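Side-chain contacts in 3-oxoacyl-(acyl-carrier protein) synthase II (Thermus thermophilus, PDB 1J3N), which probably catalyses the condensation step of fatty acid elongation, joining an acyl chain to malonyl units carried on acyl-carrier protein, and acts as a homodimer: residues M135-A140 with T156-C161; G198-M203 with F394-H399; K275-A280 with V313-R318; S331-I336 with G341-V346; L390-A395 with N400-F405. One frame throughout, in Å; residues are numbered along the deposited sequence.

Contact 1: residues M135-A140 with T156-C161; sequences MIANMA and TVVTAC
Ala137 and Asn138 receive the side chains of Thr156 and Val158 in a small, buried contact held by methyl packing and a single bridging water. The apolar part rests on Ala137, whose CB points at the opposite segment and lies 3.7 Å from Val158 CG2. Thr156 adds its methyl from the neighbouring position: CG2 approaches the backbone oxygen of Ala137 at 3.6 Å. In Thr156 the methyl is turned away from its own backbone N and the hydroxyl sits beside that N (chi1 -61°), which sends the two branches to two different residues, CG2 to Ala137 and OG1 to Asn138. The hydroxyl passes alongside the Asn138 backbone, with OG1 3.2 Å from CA. These residues belong to the thiolase-type fold of the condensing enzymes: 136-139 form a type I beta turn leading into helix 139-148. Segment 156-161 is an irregular link running to Cys161, which in this family is probably the nucleophile that takes up the acyl chain. The polar part is indirect. One water donates to Ala137 O at 2.6 Å and accepts from Thr156 OG1 at 2.7 Å, tying the turn to the link. The dimer interface lies directly against this contact: Ala137, Asn138 and Val158 all pack on Val158 of the second subunit, while Thr156 and Val158 make backbone hydrogen bonds to that chain.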
# COMPACT_ATOMS: atom_id res chain seq x y z
N MET A 135 -13.21 0.22 -6.70
CA MET A 135 -12.90 0.72 -5.36
C MET A 135 -11.53 0.42 -4.74
O MET A 135 -11.03 1.23 -3.96
CB MET A 135 -14.00 0.30 -4.38
CG MET A 135 -13.91 -1.12 -3.86
SD MET A 135 -12.80 -1.27 -2.44
CE MET A 135 -13.01 -3.04 -2.05
N ILE A 136 -10.91 -0.71 -5.08
CA ILE A 136 -9.62 -1.05 -4.46
C ILE A 136 -8.46 -0.13 -4.81
O ILE A 136 -8.31 0.32 -5.95
CB ILE A 136 -9.24 -2.54 -4.71
CG1 ILE A 136 -9.13 -2.84 -6.20
CG2 ILE A 136 -10.31 -3.44 -4.10
CD1 ILE A 136 -8.72 -4.27 -6.48
N ALA A 137 -7.62 0.14 -3.81
CA ALA A 137 -6.48 1.05 -3.91
C ALA A 137 -5.49 0.86 -5.04
O ALA A 137 -4.99 1.84 -5.59
CB ALA A 137 -5.72 1.08 -2.57
N ASN A 138 -5.19 -0.38 -5.39
CA ASN A 138 -4.22 -0.67 -6.43
C ASN A 138 -4.69 -0.37 -7.85
O ASN A 138 -3.93 -0.57 -8.80
CB ASN A 138 -3.80 -2.14 -6.34
CG ASN A 138 -4.98 -3.09 -6.54
OD1 ASN A 138 -5.12 -3.73 -7.58
ND2 ASN A 138 -5.85 -3.16 -5.54
N MET A 139 -5.92 0.11 -8.00
CA MET A 139 -6.42 0.38 -9.35
C MET A 139 -5.91 1.67 -10.00
O MET A 139 -6.07 1.85 -11.20
CB MET A 139 -7.94 0.34 -9.37
CG MET A 139 -8.50 -1.04 -9.10
SD MET A 139 -7.71 -2.32 -10.08
CE MET A 139 -8.45 -2.05 -11.67
N ALA A 140 -5.31 2.56 -9.22
CA ALA A 140 -4.75 3.78 -9.79
C ALA A 140 -3.47 3.37 -10.52
O ALA A 140 -3.25 3.72 -11.68
CB ALA A 140 -4.45 4.78 -8.70
N THR A 156 1.35 -0.39 -4.93
CA THR A 156 0.51 0.60 -4.28
C THR A 156 0.71 0.61 -2.77
O THR A 156 0.64 -0.42 -2.12
CB THR A 156 -0.98 0.30 -4.55
OG1 THR A 156 -1.25 0.36 -5.96
CG2 THR A 156 -1.86 1.30 -3.81
N VAL A 157 0.95 1.80 -2.21
CA VAL A 157 1.10 1.94 -0.77
C VAL A 157 -0.08 2.77 -0.25
O VAL A 157 -0.57 3.68 -0.93
CB VAL A 157 2.43 2.67 -0.39
CG1 VAL A 157 3.62 1.83 -0.82
CG2 VAL A 157 2.48 4.04 -1.05
N VAL A 158 -0.55 2.41 0.94
CA VAL A 158 -1.66 3.08 1.59
C VAL A 158 -1.23 3.34 3.03
O VAL A 158 -1.25 2.44 3.86
CB VAL A 158 -2.93 2.18 1.59
CG1 VAL A 158 -4.07 2.89 2.34
CG2 VAL A 158 -3.36 1.88 0.15
N THR A 159 -0.80 4.57 3.29
CA THR A 159 -0.36 4.96 4.62
C THR A 159 -0.94 6.32 4.99
O THR A 159 -0.25 7.21 5.49
CB THR A 159 1.18 4.98 4.71
OG1 THR A 159 1.74 5.70 3.60
CG2 THR A 159 1.73 3.56 4.71
N ALA A 160 -2.23 6.47 4.73
CA ALA A 160 -2.94 7.70 5.03
C ALA A 160 -2.18 8.94 4.54
O ALA A 160 -1.83 9.05 3.37
CB ALA A 160 -3.19 7.79 6.54
N CYS A 161 -1.90 9.86 5.46
CA CYS A 161 -1.22 11.11 5.12
C CYS A 161 0.20 10.99 4.57
O CYS A 161 0.67 11.88 3.88
CB CYS A 161 -1.20 12.01 6.36
SG CYS A 161 -2.76 12.08 7.22
O HOH W 1 -2.83 2.40 -6.85

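Contact 2: residues G198-M203 with F394-H399; sequences GAFAVM and FAFGGH
Phe396 reaches out from its loop toward segment 198-203 and meets two side chains there, Phe200 and Met203. Its CG lies anti to its carbonyl carbon (chi1 -84°), and CE2 of the ring is the atom both partners approach. Met203 runs past it in the opposite sense. The thioether is extended at chi2 and bent at chi3 (84°), so that the terminal CE, rather than the sulfur, comes up to the edge of the Phe396 ring, 4.1 Å from CE2. Phe200 offers CE1 to the same atom at 4.3 Å; Phe396 CE2 lies at the rim of the Phe200 ring, close to its plane. The loop that bears Phe396 makes a type II beta turn from Ala395 to Gly398, closed by Gly398 N to Ala395 O. Gly397 and Gly398 both have positive phi angles, at which a side chain would be jammed against the preceding carbonyl O. Near the turn, Phe396 CD1 also packs against the sulfur of Cys161, the probable nucleophile in this family, and Ile132 of the second subunit packs on Phe200. With carbon atoms alone meeting, at 4.1 Å and beyond, the contact is loose and apolar and imposes little directional constraint on the Phe396 ring.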
# COMPACT_ATOMS: atom_id res chain seq x y z
N GLY A 198 -18.19 13.37 6.86
CA GLY A 198 -18.99 13.11 8.05
C GLY A 198 -18.14 12.40 9.09
O GLY A 198 -18.14 12.76 10.27
N ALA A 199 -17.42 11.38 8.65
CA ALA A 199 -16.55 10.58 9.52
C ALA A 199 -15.45 11.42 10.18
O ALA A 199 -15.20 11.29 11.38
CB ALA A 199 -15.94 9.44 8.73
N PHE A 200 -14.78 12.26 9.39
CA PHE A 200 -13.72 13.11 9.92
C PHE A 200 -14.30 14.20 10.80
O PHE A 200 -13.62 14.72 11.69
CB PHE A 200 -12.91 13.73 8.77
CG PHE A 200 -11.87 12.81 8.18
CD1 PHE A 200 -10.70 12.53 8.88
CD2 PHE A 200 -12.07 12.23 6.93
CE1 PHE A 200 -9.73 11.68 8.34
CE2 PHE A 200 -11.11 11.38 6.38
CZ PHE A 200 -9.94 11.10 7.09
N ALA A 201 -15.56 14.55 10.56
CA ALA A 201 -16.24 15.57 11.35
C ALA A 201 -16.61 15.02 12.72
O ALA A 201 -16.40 15.68 13.74
CB ALA A 201 -17.49 16.05 10.63
N VAL A 202 -17.17 13.81 12.76
CA VAL A 202 -17.53 13.22 14.04
C VAL A 202 -16.26 12.96 14.87
O VAL A 202 -16.33 12.84 16.09
CB VAL A 202 -18.30 11.89 13.88
CG1 VAL A 202 -19.62 12.15 13.17
CG2 VAL A 202 -17.47 10.88 13.10
N MET A 203 -15.12 12.86 14.19
CA MET A 203 -13.83 12.65 14.84
C MET A 203 -13.26 13.97 15.35
O MET A 203 -12.24 14.00 16.03
CB MET A 203 -12.82 12.06 13.87
CG MET A 203 -12.96 10.59 13.57
SD MET A 203 -11.58 10.10 12.52
CE MET A 203 -10.34 9.79 13.73
N PHE A 394 3.43 13.38 8.21
CA PHE A 394 3.24 12.66 9.48
C PHE A 394 1.77 12.28 9.63
O PHE A 394 0.98 13.05 10.17
CB PHE A 394 3.69 13.56 10.63
CG PHE A 394 5.04 14.20 10.40
CD1 PHE A 394 6.13 13.42 10.04
CD2 PHE A 394 5.21 15.57 10.54
CE1 PHE A 394 7.38 13.99 9.80
CE2 PHE A 394 6.46 16.16 10.30
CZ PHE A 394 7.54 15.36 9.93
N ALA A 395 1.45 11.07 9.20
CA ALA A 395 0.10 10.53 9.15
C ALA A 395 -0.59 9.89 10.35
O ALA A 395 0.02 9.60 11.38
CB ALA A 395 0.03 9.53 8.00
N PHE A 396 -1.90 9.67 10.18
CA PHE A 396 -2.75 9.01 11.16
C PHE A 396 -2.18 7.59 11.22
O PHE A 396 -1.85 7.01 10.18
CB PHE A 396 -4.20 8.93 10.66
CG PHE A 396 -5.01 10.17 10.90
CD1 PHE A 396 -4.54 11.42 10.54
CD2 PHE A 396 -6.29 10.07 11.46
CE1 PHE A 396 -5.33 12.56 10.73
CE2 PHE A 396 -7.08 11.20 11.65
CZ PHE A 396 -6.59 12.45 11.29
N GLY A 397 -2.08 7.04 12.42
CA GLY A 397 -1.53 5.70 12.56
C GLY A 397 -0.13 5.80 13.14
O GLY A 397 0.29 4.95 13.92
N GLY A 398 0.57 6.86 12.75
CA GLY A 398 1.92 7.07 13.24
C GLY A 398 2.98 6.95 12.17
O GLY A 398 4.18 7.01 12.46
N HIS A 399 2.54 6.80 10.91
CA HIS A 399 3.46 6.67 9.79
C HIS A 399 4.09 8.02 9.44
O HIS A 399 3.38 8.98 9.12
CB HIS A 399 2.70 6.13 8.57
CG HIS A 399 1.76 5.02 8.91
ND1 HIS A 399 2.15 3.69 8.91
CD2 HIS A 399 0.47 5.03 9.31
CE1 HIS A 399 1.13 2.94 9.30
NE2 HIS A 399 0.10 3.73 9.54

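Contact 3: residues K275-A280 with V313-R318; sequences KGAALA and VLAIKR
Ala315 points its methyl between Ala277 and Ala278, and these three small side chains set how closely the two helices lie. Ala315 CB stands 3.9 Å from Ala277 CB and 4.0 Å from Ala278 CB, and it comes nearer still to the backbone, 3.7 Å from Ala278 N. All three CB atoms are directed at the opposite helix, and the Ala315 methyl sits over the link between Ala277 and Ala278. The segment axes approach to 8.1 Å and cross at -43°, a spacing that such short side chains make possible. Arg318, one turn further along its helix, borders the pair on its exposed side. Its CG is anti to the backbone N (chi1 -174°), and a bend at chi3 (-57°) folds the guanidinium back along the helix, bringing NH1 to 3.9 Å from Ala278 CB at an oblique angle. Both helices belong to the C-terminal half of the condensing-enzyme fold. Met281, a turn beyond Ala278, packs on Ala315 and Ile316, and Ala280 on another side of its helix lies against Asn400 and Val402 of the sheet. The chemistry is therefore that of a core of methyls and backbone, nondirectional and close, bordered by one arginine whose NH2 makes a weak hydrogen bond to the carbonyl of Glu273, just before the opposite helix.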
# COMPACT_ATOMS: atom_id res chain seq x y z
N LYS A 275 8.40 13.16 18.38
CA LYS A 275 9.49 12.19 18.48
C LYS A 275 9.60 11.33 17.22
O LYS A 275 10.70 11.00 16.78
CB LYS A 275 9.25 11.30 19.70
CG LYS A 275 10.34 10.29 19.99
CD LYS A 275 9.95 9.39 21.15
CE LYS A 275 11.14 8.60 21.68
NZ LYS A 275 12.12 9.49 22.36
N GLY A 276 8.46 10.96 16.63
CA GLY A 276 8.50 10.16 15.41
C GLY A 276 8.94 10.98 14.21
O GLY A 276 9.77 10.55 13.40
N ALA A 277 8.39 12.18 14.10
CA ALA A 277 8.72 13.07 13.00
C ALA A 277 10.20 13.44 13.03
O ALA A 277 10.85 13.51 11.99
CB ALA A 277 7.86 14.33 13.08
N ALA A 278 10.73 13.68 14.23
CA ALA A 278 12.13 14.03 14.37
C ALA A 278 12.98 12.88 13.84
O ALA A 278 13.97 13.08 13.15
CB ALA A 278 12.46 14.30 15.85
N LEU A 279 12.58 11.66 14.18
CA LEU A 279 13.29 10.47 13.74
C LEU A 279 13.26 10.32 12.22
O LEU A 279 14.28 10.00 11.61
CB LEU A 279 12.68 9.24 14.41
CG LEU A 279 13.23 7.85 14.09
CD1 LEU A 279 14.74 7.83 14.25
CD2 LEU A 279 12.58 6.84 15.03
N ALA A 280 12.10 10.54 11.61
CA ALA A 280 11.96 10.42 10.16
C ALA A 280 12.77 11.49 9.43
O ALA A 280 13.38 11.22 8.39
CB ALA A 280 10.49 10.50 9.76
N VAL A 313 6.90 21.43 14.72
CA VAL A 313 7.86 22.48 15.07
C VAL A 313 8.85 21.99 16.13
O VAL A 313 10.05 22.19 16.00
CB VAL A 313 7.12 23.74 15.58
CG1 VAL A 313 8.13 24.77 16.06
CG2 VAL A 313 6.26 24.32 14.46
N LEU A 314 8.35 21.34 17.18
CA LEU A 314 9.21 20.82 18.23
C LEU A 314 10.20 19.81 17.65
O LEU A 314 11.35 19.73 18.08
CB LEU A 314 8.39 20.14 19.33
CG LEU A 314 7.56 21.05 20.23
CD1 LEU A 314 6.73 20.20 21.18
CD2 LEU A 314 8.47 21.99 21.01
N ALA A 315 9.74 19.04 16.66
CA ALA A 315 10.58 18.04 16.00
C ALA A 315 11.63 18.71 15.13
O ALA A 315 12.76 18.22 14.99
CB ALA A 315 9.71 17.11 15.16
N ILE A 316 11.26 19.84 14.52
CA ILE A 316 12.19 20.56 13.66
C ILE A 316 13.27 21.19 14.54
O ILE A 316 14.46 21.04 14.26
CB ILE A 316 11.46 21.65 12.84
CG1 ILE A 316 10.72 21.00 11.67
CG2 ILE A 316 12.44 22.70 12.34
CD1 ILE A 316 9.96 21.97 10.81
N LYS A 317 12.86 21.87 15.60
CA LYS A 317 13.82 22.50 16.51
C LYS A 317 14.75 21.46 17.10
O LYS A 317 15.91 21.74 17.40
CB LYS A 317 13.08 23.23 17.64
CG LYS A 317 12.28 24.44 17.19
CD LYS A 317 11.48 25.03 18.36
CE LYS A 317 10.69 26.25 17.93
NZ LYS A 317 9.86 26.80 19.04
N ARG A 318 14.25 20.24 17.27
CA ARG A 318 15.05 19.18 17.84
C ARG A 318 16.12 18.67 16.89
O ARG A 318 17.26 18.42 17.29
CB ARG A 318 14.17 18.01 18.29
CG ARG A 318 14.93 16.92 19.03
CD ARG A 318 14.03 15.82 19.57
NE ARG A 318 12.98 16.33 20.45
CZ ARG A 318 11.78 16.71 20.04
NH1 ARG A 318 11.46 16.65 18.76
NH2 ARG A 318 10.88 17.16 20.92

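Contact 4: residues S331-I336 with G341-V346; sequences STKSMI and GAAGAV
Ile336 and Val346 meet tip to tip, Ile336 CD1 lying 3.7 Å from Val346 CG1. In Ile336 the CG1 branch occupies the crowded position between the backbone N and the carbonyl carbon (chi1 64°), from which an extended chi2 carries CD1 straight across. The second meeting is looser: the end of Lys333 passes Ala343, with CE and NZ both 4.2 Å from the Ala343 methyl. A bend at chi4 (65°) turns the ammonium group, which forms a salt bridge with Glu347 and a hydrogen bond to His301 O; the alanine contributes an apolar flank to a lysine whose charge is met by others. Behind these side chains, the chain entering helix 333-336 is drawn together at Ser331 O, which accepts from both Ser334 N and Ser334 OG, the latter at 2.6 Å and nearly along the C=O axis. Thr332 O likewise takes two donors, Met335 N and Ile336 N, from opposite faces of its plane. Thr332 OG1 is hydrogen-bonded to Asn299 ND2. In the C-terminal half of the thiolase-type fold, near the centre of the chain, the short helix 333-336 thus faces the N-terminal part of helix 343-357, with Phe22 of helix 19-28 touching Thr332 and Val346 and strand 328-330 leading in from the sheet.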
# COMPACT_ATOMS: atom_id res chain seq x y z
N SER A 331 3.60 25.88 4.63
CA SER A 331 2.63 24.80 4.47
C SER A 331 1.75 25.04 3.26
O SER A 331 1.00 26.02 3.21
CB SER A 331 1.76 24.67 5.71
OG SER A 331 0.74 23.70 5.51
N THR A 332 1.84 24.12 2.31
CA THR A 332 1.03 24.19 1.09
C THR A 332 -0.44 24.06 1.50
O THR A 332 -1.32 24.69 0.90
CB THR A 332 1.39 23.01 0.15
OG1 THR A 332 2.79 23.05 -0.16
CG2 THR A 332 0.58 23.09 -1.15
N LYS A 333 -0.68 23.27 2.54
CA LYS A 333 -2.04 23.03 3.03
C LYS A 333 -2.81 24.29 3.40
O LYS A 333 -4.03 24.26 3.54
CB LYS A 333 -2.00 22.08 4.23
CG LYS A 333 -1.47 20.69 3.89
CD LYS A 333 -1.77 19.69 5.01
CE LYS A 333 -1.37 18.26 4.61
NZ LYS A 333 0.10 18.10 4.41
N SER A 334 -2.09 25.40 3.55
CA SER A 334 -2.74 26.67 3.87
C SER A 334 -3.57 27.07 2.66
O SER A 334 -4.63 27.70 2.80
CB SER A 334 -1.68 27.74 4.15
OG SER A 334 -0.82 27.91 3.04
N MET A 335 -3.10 26.69 1.47
CA MET A 335 -3.79 27.03 0.22
C MET A 335 -4.71 25.96 -0.37
O MET A 335 -5.81 26.27 -0.82
CB MET A 335 -2.77 27.43 -0.84
CG MET A 335 -2.05 28.73 -0.53
SD MET A 335 -0.70 29.03 -1.69
CE MET A 335 0.62 28.14 -0.89
N ILE A 336 -4.25 24.71 -0.40
CA ILE A 336 -5.05 23.63 -0.98
C ILE A 336 -5.66 22.67 0.03
O ILE A 336 -6.33 21.71 -0.34
CB ILE A 336 -4.22 22.78 -1.97
CG1 ILE A 336 -3.07 22.08 -1.22
CG2 ILE A 336 -3.69 23.66 -3.09
CD1 ILE A 336 -2.32 21.05 -2.07
N GLY A 341 -4.20 11.14 0.98
CA GLY A 341 -3.30 10.29 0.22
C GLY A 341 -2.53 11.00 -0.89
O GLY A 341 -1.47 10.54 -1.32
N ALA A 342 -3.06 12.13 -1.36
CA ALA A 342 -2.40 12.88 -2.42
C ALA A 342 -1.48 13.98 -1.86
O ALA A 342 -0.60 14.47 -2.57
CB ALA A 342 -3.45 13.51 -3.37
N ALA A 343 -1.69 14.34 -0.60
CA ALA A 343 -0.90 15.38 0.06
C ALA A 343 0.62 15.30 -0.16
O ALA A 343 1.24 16.26 -0.62
CB ALA A 343 -1.21 15.37 1.57
N GLY A 344 1.21 14.16 0.18
CA GLY A 344 2.65 14.00 0.03
C GLY A 344 3.16 14.16 -1.39
O GLY A 344 4.28 14.63 -1.60
N ALA A 345 2.36 13.75 -2.37
CA ALA A 345 2.72 13.86 -3.77
C ALA A 345 2.66 15.31 -4.27
O ALA A 345 3.63 15.82 -4.84
CB ALA A 345 1.80 12.98 -4.62
N VAL A 346 1.52 15.96 -4.08
CA VAL A 346 1.37 17.35 -4.52
C VAL A 346 2.32 18.30 -3.80
O VAL A 346 2.77 19.30 -4.37
CB VAL A 346 -0.10 17.82 -4.35
CG1 VAL A 346 -0.22 19.31 -4.61
CG2 VAL A 346 -0.99 17.05 -5.33

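Contact 5: residues L390-A395 with N400-F405; sequences LSNSFA and NAVLAF
Phe394 and Asn400 each keep CG beside the backbone N (chi1 -48° and -57°), and the two side chains cross at about a right angle, with ring and amide planes 70° apart. Asn400 OD1 comes obliquely to the ring, 3.3 Å from Phe394 CD1. The two segments form the beta hairpin of strands 388-394 and 399-406, which joins strand 297-299 to strand 253-262 in the large sheet. Ser391 with Leu403 and Ser393 with Ala401 are the hydrogen-bonded pairs. Ala401 N gives Ser393 O a nearly straight bond of 2.9 Å, whereas the return bond from Ser393 N to Ala401 O is weak. Leu390, Asn392, Phe394, Asn400, Val402 and Ala404 share one face, on which Leu390 CD2 rests 3.5 Å from Ala404 CB and Phe394 CE1 lies 4.0 Å from Val402 CG2. Helix 275-288 packs on this face, while helix 343-357 meets Ser391 on the opposite face and also touches Phe405. Partners beyond the hairpin take the amide nitrogens: Ser261 OG and Asp263 OD1 that of Asn400, Glu312 OE2 that of Asn392. Asn392 lies alongside Val402, pointing the same way, and its OD1, buried without a polar partner in the model, sits 3.4 Å from both Val402 CG1 and CG2.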
# COMPACT_ATOMS: atom_id res chain seq x y z
N LEU A 390 13.35 19.69 2.63
CA LEU A 390 12.64 18.50 3.06
C LEU A 390 11.14 18.67 2.81
O LEU A 390 10.63 19.79 2.75
CB LEU A 390 12.86 18.23 4.55
CG LEU A 390 14.26 17.83 5.05
CD1 LEU A 390 14.17 17.46 6.52
CD2 LEU A 390 14.79 16.65 4.23
N SER A 391 10.46 17.54 2.67
CA SER A 391 9.02 17.49 2.48
C SER A 391 8.50 16.53 3.54
O SER A 391 8.77 15.34 3.48
CB SER A 391 8.67 16.97 1.09
OG SER A 391 7.30 17.18 0.82
N ASN A 392 7.76 17.05 4.52
CA ASN A 392 7.25 16.22 5.61
C ASN A 392 5.83 15.69 5.47
O ASN A 392 4.96 16.35 4.92
CB ASN A 392 7.34 16.98 6.94
CG ASN A 392 8.78 17.23 7.40
OD1 ASN A 392 9.71 16.54 6.97
ND2 ASN A 392 8.96 18.20 8.29
N SER A 393 5.62 14.49 6.00
CA SER A 393 4.32 13.83 5.99
C SER A 393 4.23 12.94 7.23
O SER A 393 4.87 11.89 7.29
CB SER A 393 4.15 13.00 4.72
OG SER A 393 4.05 13.84 3.59
N PHE A 394 3.43 13.38 8.21
CA PHE A 394 3.24 12.66 9.48
C PHE A 394 1.77 12.28 9.63
O PHE A 394 0.98 13.05 10.17
CB PHE A 394 3.69 13.56 10.63
CG PHE A 394 5.04 14.20 10.40
CD1 PHE A 394 6.13 13.42 10.04
CD2 PHE A 394 5.21 15.57 10.54
CE1 PHE A 394 7.38 13.99 9.80
CE2 PHE A 394 6.46 16.16 10.30
CZ PHE A 394 7.54 15.36 9.93
N ALA A 395 1.45 11.07 9.20
CA ALA A 395 0.10 10.53 9.15
C ALA A 395 -0.59 9.89 10.35
O ALA A 395 0.02 9.60 11.38
CB ALA A 395 0.03 9.53 8.00
N ASN A 400 5.41 8.07 9.49
CA ASN A 400 6.15 9.29 9.19
C ASN A 400 7.04 9.03 7.99
O ASN A 400 7.81 8.08 7.97
CB ASN A 400 7.01 9.71 10.38
CG ASN A 400 6.19 9.91 11.63
OD1 ASN A 400 5.26 10.71 11.65
ND2 ASN A 400 6.52 9.18 12.69
N ALA A 401 6.90 9.88 6.97
CA ALA A 401 7.69 9.75 5.76
C ALA A 401 8.21 11.14 5.38
O ALA A 401 7.44 12.11 5.31
CB ALA A 401 6.83 9.17 4.63
N VAL A 402 9.51 11.22 5.13
CA VAL A 402 10.15 12.47 4.76
C VAL A 402 11.01 12.31 3.50
O VAL A 402 11.73 11.32 3.34
CB VAL A 402 11.07 12.96 5.90
CG1 VAL A 402 11.80 14.23 5.49
CG2 VAL A 402 10.25 13.20 7.16
N LEU A 403 10.91 13.28 2.60
CA LEU A 403 11.69 13.26 1.38
C LEU A 403 12.65 14.43 1.41
O LEU A 403 12.31 15.52 1.90
CB LEU A 403 10.78 13.36 0.13
CG LEU A 403 9.86 12.17 -0.19
CD1 LEU A 403 9.10 12.46 -1.47
CD2 LEU A 403 10.67 10.90 -0.35
N ALA A 404 13.85 14.21 0.88
CA ALA A 404 14.88 15.23 0.82
C ALA A 404 15.20 15.48 -0.65
O ALA A 404 15.57 14.56 -1.39
CB ALA A 404 16.14 14.76 1.55
N PHE A 405 15.07 16.74 -1.06
CA PHE A 405 15.34 17.13 -2.43
C PHE A 405 16.58 18.00 -2.54
O PHE A 405 16.86 18.82 -1.66
CB PHE A 405 14.13 17.86 -3.00
CG PHE A 405 12.95 16.97 -3.27
CD1 PHE A 405 12.97 16.06 -4.33
CD2 PHE A 405 11.81 17.03 -2.47
CE1 PHE A 405 11.87 15.23 -4.59
CE2 PHE A 405 10.70 16.21 -2.72
CZ PHE A 405 10.74 15.31 -3.78

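In the fold
From the N terminus, contact 1 closes first, a short loop around helix 139-148 in the N-terminal half. Contact 2 opens at 198-203 and closes only at 394-399, spanning 190 residues and joining helix 194-202 to the hairpin turn. Contacts 3 and 4 nest in series inside this loop: the first pairs helices 275-288 and 306-324, the second helices 333-336 and 343-357. Contact 5 overlaps contact 2 at Phe394 and Ala395 and closes the hairpin itself. That hairpin is the meeting point: Ala395 packs on Ala160 and Cys161 of contact 1, Phe394 on Ala277 of contact 3, and Ser393 on Gly344 of contact 4.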